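Local coordinates for DNA repair protein MmcB-related protein (Silicibacter pomeroyi, PDB 3DNX), which is of unknown function but resembles MmcB-like proteins of the PDDEXK nuclease superfamily and may act in DNA repair, at residues V36-R39 / G40-V43; E89-A92 / E93-P96; Q118-A121 / P122-K126. One frame throughout, in Å; residues are numbered along the deposited sequence.

Contact 1: V36-R39 / G40-V43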
loop_
_atom_site.group_PDB
_atom_site.type_symbol
_atom_site.label_atom_id
_atom_site.label_comp_id
_atom_site.label_asym_id
_atom_site.label_seq_id
_atom_site.Cartn_x
_atom_site.Cartn_y
_atom_site.Cartn_z
ATOM N N VAL A 36 -7.058 2.425 -10.518
ATOM C CA VAL A 36 -8.117 3.341 -11.004
ATOM C C VAL A 36 -7.855 4.777 -10.539
ATOM O O VAL A 36 -8.153 5.136 -9.386
ATOM C CB VAL A 36 -9.508 2.912 -10.556
ATOM C CG1 VAL A 36 -10.565 3.948 -10.975
ATOM C CG2 VAL A 36 -9.848 1.551 -11.107
ATOM N N PRO A 37 -7.295 5.616 -11.422
ATOM C CA PRO A 37 -7.027 7.007 -11.034
ATOM C C PRO A 37 -8.251 7.928 -11.032
ATOM O O PRO A 37 -8.228 8.989 -10.392
ATOM C CB PRO A 37 -5.981 7.447 -12.062
ATOM C CG PRO A 37 -6.251 6.595 -13.286
ATOM C CD PRO A 37 -6.841 5.307 -12.797
ATOM N N ALA A 38 -9.300 7.529 -11.744
ATOM C CA ALA A 38 -10.510 8.321 -11.888
ATOM C C ALA A 38 -11.535 7.401 -12.521
ATOM O O ALA A 38 -11.172 6.412 -13.171
ATOM C CB ALA A 38 -10.277 9.557 -12.786
ATOM N N ARG A 39 -12.802 7.729 -12.303
ATOM C CA ARG A 39 -13.918 6.987 -12.877
ATOM C C ARG A 39 -13.681 6.728 -14.341
ATOM O O ARG A 39 -13.324 7.646 -15.069
ATOM C CB ARG A 39 -15.210 7.794 -12.766
ATOM C CG ARG A 39 -15.995 7.555 -11.519
ATOM C CD ARG A 39 -17.432 7.958 -11.751
ATOM N NE ARG A 39 -18.298 7.655 -10.617
ATOM C CZ ARG A 39 -18.959 6.513 -10.427
ATOM N NH1 ARG A 39 -18.868 5.515 -11.295
ATOM N NH2 ARG A 39 -19.725 6.380 -9.351
ATOM N N GLY A 40 -13.908 5.492 -14.777
ATOM C CA GLY A 40 -13.806 5.146 -16.187
ATOM C C GLY A 40 -12.412 4.870 -16.716
ATOM O O GLY A 40 -12.266 4.541 -17.879
ATOM N N LEU A 41 -11.378 5.000 -15.885
ATOM C CA LEU A 41 -10.019 4.666 -16.306
ATOM C C LEU A 41 -9.425 3.577 -15.433
ATOM O O LEU A 41 -9.725 3.477 -14.249
ATOM C CB LEU A 41 -9.100 5.887 -16.218
ATOM C CG LEU A 41 -9.405 7.063 -17.142
ATOM C CD1 LEU A 41 -8.545 8.252 -16.724
ATOM C CD2 LEU A 41 -9.145 6.667 -18.620
ATOM N N ARG A 42 -8.552 2.787 -16.025
ATOM C CA ARG A 42 -7.782 1.811 -15.272
ATOM C C ARG A 42 -6.419 1.641 -15.906
ATOM O O ARG A 42 -6.320 1.541 -17.135
ATOM C CB ARG A 42 -8.503 0.483 -15.215
ATOM C CG ARG A 42 -7.987 -0.401 -14.098
ATOM C CD ARG A 42 -8.764 -1.687 -14.014
ATOM N NE ARG A 42 -8.503 -2.487 -15.199
ATOM C CZ ARG A 42 -8.940 -3.729 -15.406
ATOM N NH1 ARG A 42 -9.655 -4.370 -14.471
ATOM N NH2 ARG A 42 -8.628 -4.342 -16.559
ATOM N N VAL A 43 -5.365 1.680 -15.096
ATOM C CA VAL A 43 -4.027 1.544 -15.631
ATOM C C VAL A 43 -3.443 0.195 -15.217
ATOM O O VAL A 43 -3.685 -0.282 -14.124
ATOM C CB VAL A 43 -3.078 2.719 -15.221
ATOM C CG1 VAL A 43 -3.710 4.111 -15.473
ATOM C CG2 VAL A 43 -2.611 2.586 -13.844
#

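Contact 2: E89-A92 / E93-P96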
loop_
_atom_site.group_PDB
_atom_site.type_symbol
_atom_site.label_atom_id
_atom_site.label_comp_id
_atom_site.label_asym_id
_atom_site.label_seq_id
_atom_site.Cartn_x
_atom_site.Cartn_y
_atom_site.Cartn_z
ATOM N N GLU A 89 8.693 -9.584 -28.939
ATOM C CA GLU A 89 7.995 -9.923 -30.202
ATOM C C GLU A 89 7.148 -8.755 -30.716
ATOM O O GLU A 89 6.734 -8.750 -31.864
ATOM C CB GLU A 89 7.056 -11.119 -30.025
ATOM C CG GLU A 89 7.697 -12.494 -30.066
ATOM C CD GLU A 89 6.687 -13.575 -30.453
ATOM O OE1 GLU A 89 5.824 -13.928 -29.618
ATOM O OE2 GLU A 89 6.744 -14.047 -31.605
ATOM N N PHE A 90 6.886 -7.773 -29.854
ATOM C CA PHE A 90 6.095 -6.585 -30.210
ATOM C C PHE A 90 6.847 -5.635 -31.183
ATOM O O PHE A 90 8.051 -5.400 -31.023
ATOM C CB PHE A 90 5.664 -5.846 -28.937
ATOM C CG PHE A 90 4.625 -4.780 -29.167
ATOM C CD1 PHE A 90 3.280 -5.031 -28.902
ATOM C CD2 PHE A 90 4.977 -3.540 -29.670
ATOM C CE1 PHE A 90 2.303 -4.047 -29.123
ATOM C CE2 PHE A 90 4.002 -2.543 -29.916
ATOM C CZ PHE A 90 2.660 -2.810 -29.636
ATOM N N PRO A 91 6.141 -5.075 -32.200
ATOM C CA PRO A 91 6.752 -4.078 -33.114
ATOM C C PRO A 91 6.846 -2.708 -32.411
ATOM O O PRO A 91 6.031 -1.796 -32.642
ATOM C CB PRO A 91 5.763 -4.061 -34.319
ATOM C CG PRO A 91 4.492 -4.308 -33.667
ATOM C CD PRO A 91 4.733 -5.317 -32.564
ATOM N N ALA A 92 7.842 -2.587 -31.528
ATOM C CA ALA A 92 8.026 -1.427 -30.680
ATOM C C ALA A 92 8.105 -0.066 -31.397
ATOM O O ALA A 92 7.738 0.956 -30.811
ATOM C CB ALA A 92 9.318 -1.638 -29.769
ATOM N N GLU A 93 8.555 -0.044 -32.646
ATOM C CA GLU A 93 8.658 1.192 -33.443
ATOM C C GLU A 93 7.327 1.861 -33.723
ATOM O O GLU A 93 7.273 3.044 -34.033
ATOM C CB GLU A 93 9.368 0.924 -34.774
ATOM C CG GLU A 93 10.905 0.788 -34.640
ATOM C CD GLU A 93 11.659 0.519 -35.894
ATOM O OE1 GLU A 93 11.111 0.521 -37.058
ATOM O OE2 GLU A 93 12.888 0.293 -35.754
ATOM N N LEU A 94 6.266 1.083 -33.645
ATOM C CA LEU A 94 4.894 1.577 -33.852
ATOM C C LEU A 94 4.348 2.315 -32.653
ATOM O O LEU A 94 3.348 2.992 -32.778
ATOM C CB LEU A 94 3.962 0.415 -34.217
ATOM C CG LEU A 94 4.347 -0.310 -35.528
ATOM C CD1 LEU A 94 3.193 -1.220 -35.968
ATOM C CD2 LEU A 94 4.780 0.612 -36.704
ATOM N N LEU A 95 4.990 2.187 -31.483
ATOM C CA LEU A 95 4.504 2.905 -30.301
ATOM C C LEU A 95 4.848 4.418 -30.436
ATOM O O LEU A 95 5.844 4.792 -31.083
ATOM C CB LEU A 95 5.065 2.333 -29.017
ATOM C CG LEU A 95 4.770 0.874 -28.733
ATOM C CD1 LEU A 95 5.725 0.224 -27.610
ATOM C CD2 LEU A 95 3.306 0.752 -28.358
ATOM N N PRO A 96 4.011 5.282 -29.832
ATOM C CA PRO A 96 4.257 6.739 -29.849
ATOM C C PRO A 96 5.701 7.096 -29.408
ATOM O O PRO A 96 6.173 6.627 -28.353
ATOM C CB PRO A 96 3.266 7.276 -28.837
ATOM C CG PRO A 96 2.183 6.254 -28.744
ATOM C CD PRO A 96 2.783 4.921 -29.120
HETATM O O HOH W 1 8.307 3.854 -30.421
#

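Contact 3: Q118-A121 / P122-K126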
loop_
_atom_site.group_PDB
_atom_site.type_symbol
_atom_site.label_atom_id
_atom_site.label_comp_id
_atom_site.label_asym_id
_atom_site.label_seq_id
_atom_site.Cartn_x
_atom_site.Cartn_y
_atom_site.Cartn_z
ATOM N N GLN A 118 6.311 14.980 -17.029
ATOM C CA GLN A 118 5.196 15.920 -17.075
ATOM C C GLN A 118 4.596 15.997 -15.664
ATOM O O GLN A 118 3.484 15.509 -15.432
ATOM C CB GLN A 118 4.139 15.445 -18.098
ATOM C CG GLN A 118 4.613 14.323 -19.061
ATOM C CD GLN A 118 4.122 14.505 -20.487
ATOM O OE1 GLN A 118 4.905 14.400 -21.428
ATOM N NE2 GLN A 118 2.830 14.786 -20.652
ATOM N N LYS A 119 5.343 16.579 -14.731
ATOM C CA LYS A 119 4.972 16.561 -13.312
ATOM C C LYS A 119 3.500 16.900 -12.969
ATOM O O LYS A 119 2.860 17.768 -13.561
ATOM C CB LYS A 119 5.884 17.483 -12.496
ATOM C CG LYS A 119 7.223 16.879 -12.056
ATOM C CD LYS A 119 7.790 17.702 -10.848
ATOM C CE LYS A 119 9.246 18.178 -11.060
ATOM N NZ LYS A 119 10.228 17.049 -11.129
ATOM N N LEU A 120 3.014 16.185 -11.966
ATOM C CA LEU A 120 1.654 16.279 -11.471
ATOM C C LEU A 120 1.596 17.466 -10.478
ATOM O O LEU A 120 2.590 17.783 -9.819
ATOM C CB LEU A 120 1.331 14.945 -10.770
ATOM C CG LEU A 120 0.167 13.984 -11.063
ATOM C CD1 LEU A 120 -0.374 13.989 -12.425
ATOM C CD2 LEU A 120 0.635 12.562 -10.700
ATOM N N ALA A 121 0.445 18.124 -10.371
ATOM C CA ALA A 121 0.228 19.143 -9.330
ATOM C C ALA A 121 0.163 18.486 -7.923
ATOM O O ALA A 121 -0.251 17.333 -7.829
ATOM C CB ALA A 121 -1.049 19.933 -9.638
ATOM N N PRO A 122 0.637 19.184 -6.848
ATOM C CA PRO A 122 0.688 18.680 -5.458
ATOM C C PRO A 122 -0.602 18.043 -4.922
ATOM O O PRO A 122 -0.538 17.022 -4.214
ATOM C CB PRO A 122 1.018 19.934 -4.615
ATOM C CG PRO A 122 1.743 20.848 -5.547
ATOM C CD PRO A 122 1.279 20.511 -6.966
ATOM N N ALA A 123 -1.745 18.659 -5.247
ATOM C CA ALA A 123 -3.029 18.180 -4.745
ATOM C C ALA A 123 -3.398 16.855 -5.395
ATOM O O ALA A 123 -3.961 15.972 -4.762
ATOM C CB ALA A 123 -4.129 19.213 -4.992
ATOM N N ARG A 124 -3.091 16.729 -6.669
ATOM C CA ARG A 124 -3.382 15.506 -7.400
ATOM C C ARG A 124 -2.452 14.366 -7.019
ATOM O O ARG A 124 -2.884 13.223 -6.932
ATOM C CB ARG A 124 -3.191 15.752 -8.867
ATOM C CG ARG A 124 -3.753 14.674 -9.762
ATOM C CD ARG A 124 -5.012 15.224 -10.404
ATOM N NE ARG A 124 -5.179 14.712 -11.709
ATOM C CZ ARG A 124 -5.999 15.208 -12.634
ATOM N NH1 ARG A 124 -6.023 14.621 -13.801
ATOM N NH2 ARG A 124 -6.808 16.239 -12.413
ATOM N N ARG A 125 -1.169 14.674 -6.859
ATOM C CA ARG A 125 -0.219 13.709 -6.343
ATOM C C ARG A 125 -0.732 13.113 -5.017
ATOM O O ARG A 125 -0.633 11.913 -4.774
ATOM C CB ARG A 125 1.120 14.378 -6.108
ATOM C CG ARG A 125 2.226 13.425 -5.705
ATOM C CD ARG A 125 3.539 14.152 -5.524
ATOM N NE ARG A 125 3.808 14.956 -6.707
ATOM C CZ ARG A 125 4.187 14.456 -7.874
ATOM N NH1 ARG A 125 4.371 13.146 -8.018
ATOM N NH2 ARG A 125 4.358 15.279 -8.919
ATOM N N LYS A 126 -1.251 13.957 -4.150
ATOM C CA LYS A 126 -1.786 13.502 -2.844
ATOM C C LYS A 126 -2.921 12.517 -2.993
ATOM O O LYS A 126 -2.943 11.475 -2.331
ATOM C CB LYS A 126 -2.351 14.667 -2.045
ATOM C CG LYS A 126 -1.353 15.376 -1.201
ATOM C CD LYS A 126 -2.010 16.039 0.000
ATOM C CE LYS A 126 -1.403 17.433 0.281
ATOM N NZ LYS A 126 -0.304 17.839 -0.699
HETATM O O HOH W 2 3.686 18.039 -7.007
#

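Contact 1: V36-R39 / G40-V43
Pro37 packs against Leu41 across the loop of a beta hairpin, the connection between the antiparallel strands 30-35 and 43-48, with a type II beta turn from Ala38 to Leu41 at its tip. The proline ring is the main bump. Its CD lies 4.1 Å from Leu41 CB, the two side chains crossing at about a right angle, and its CG reaches on to Val43 CG1 at 4.2 Å. The ring thus fits into the hollow between Leu41 and Val43, two residues apart on the returning chain. On the leucine side, CG stands anti to its own carbonyl carbon (chi1 -65°), and the isobutyl end comes round to the methyl of Ala38, with Leu41 CD1 4.5 Å from Ala38 CB. Trp78 adds its side chain to this apolar patch, touching Pro37, Ala38 and Leu41 alike.

Val36 packs beside the turn, on the start of the returning chain. Its two methyls straddle the backbone oxygen of Leu41, CG1 being the nearer at 3.4 Å, while CG2 rests against the CG of Arg42 before that long side chain leads away from the loop, where its NH1 makes a weak, long ion pair with Glu34. Gly40 takes the positive-phi corner (phi 82°), as expected in a type II turn. The turn is closed by Leu41 N donating to Ala38 O, 3.1 Å apart, with an N-H...O angle of 158°.

Contact 2: E89-A92 / E93-P96
Between Pro91 and Leu95 the backbone makes a short 3-10 turn, residues 92-94, in which Leu94 N donates to Pro91 O and Leu95 N donates to Ala92 O, both at 3.1 Å. Pro91 is also the centre of an inverse gamma turn that leads into it, whose bond from Ala92 N to Phe90 O is weak. The two i-to-i+3 donors stand well above the planes of the carbonyls they meet, by 37° at Pro91 and 58° at Ala92, so neither bond uses a lone-pair direction. Ala92 O is gripped a second time by a water that donates to it and also to Leu95 O, at 2.7 Å from the latter, tying the start of the turn to the residue that follows it.

Side chains meet in two pairs. Phe90 has CG anti to its backbone N (chi1 -168°), which carries the ring forward along the chain to Leu95; there CE2 lies 3.7 Å from Leu95 CG, and CZ approaches the CD2 methyl. The leucine comes at the ring obliquely, while the CD of Pro91 sits over one face, offset toward the rim. In the second pair, Leu94 CD1 lies 4.1 Å from Pro91 CG, and Leu94 CB also touches the Pro91 oxygen that its own N-H binds.

This turn lies in the connection from strand 81-86 to strand 100-104. Phe90 and Leu95 both pack on Phe66 of helix 63-68, Pro91 and Leu94 touch Arg63 of the same helix, and Leu95 reaches down to Trp84, Val86 and Leu101 on the two strands.

Contact 3: Q118-A121 / P122-K126
Leu120 and Arg125 are joined by both apolar and polar contacts. The guanidinium of Arg125 carries Leu120 CB over one of its faces, with NH2 3.6 Å from that carbon. The leucine's CG turns instead to the neighbouring arginine, 4.2 Å from Arg124 CG, the two side chains crossing at about a right angle. Ala121 CB lies against Pro122 CD at 3.6 Å.

Among the hydrogen bonds, the straight one belongs to the backbone: Arg125 N donates to Ala121 O at 3.0 Å, with an N-H...O angle of 172° and the donor nearly in line with the carbonyl. Arg124 N adds a weak bond to the same oxygen. This is the opening turn of helix 122-144, with Ala121 at the N-cap position and Pro122, which has no N-H to give, in the first turn.

The carbonyl of Leu120, one residue ahead of the cap, is held from the arginine side chain. Arg125 NH2 donates weakly to Leu120 O at 3.2 Å, and a water donates to that oxygen at 3.0 Å while accepting from Arg125 NE. The water lies at the guanidinium edge, in its plane; NE, CZ and NH2 with the water and Leu120 O form a small closed ring. The arginine chain is extended as far as CD; a bend at chi3 (-51°) and the turn at chi4 then bring the guanidinium back over the chain entering the helix.

Charge pairing anchors both arginines to other parts of the fold. Arg125 NH1 forms a salt bridge with Asp80, whose carboxylate also accepts from Leu120 N, and a hydrogen bond with Gly52 O. Arg124 leads off in a different direction, its NH1 in a salt bridge with Glu77 and its cation in a cation-pi contact with Trp78.

In the fold
Contacts 1, 2 and 3 follow one another along the chain, each finished before the next begins. Contact 1 is the hairpin tip joining strands 30-35 and 43-48 at one border of the mixed sheet; contact 2 lies between strands 81-86 and 100-104, further across it; contact 3 leads from the last strand, 109-113, into the long helix 122-144. Centres of contacts 1 and 3 are 16 Å apart, and Trp78, touching both, links that border to the helix start. Contact 2, its centre about 24 Å from that of contact 1 and 29 Å from that of contact 3, is fixed separately on helix 63-68. All three connect elements around one PDDEXK-type sheet, and none touches another directly.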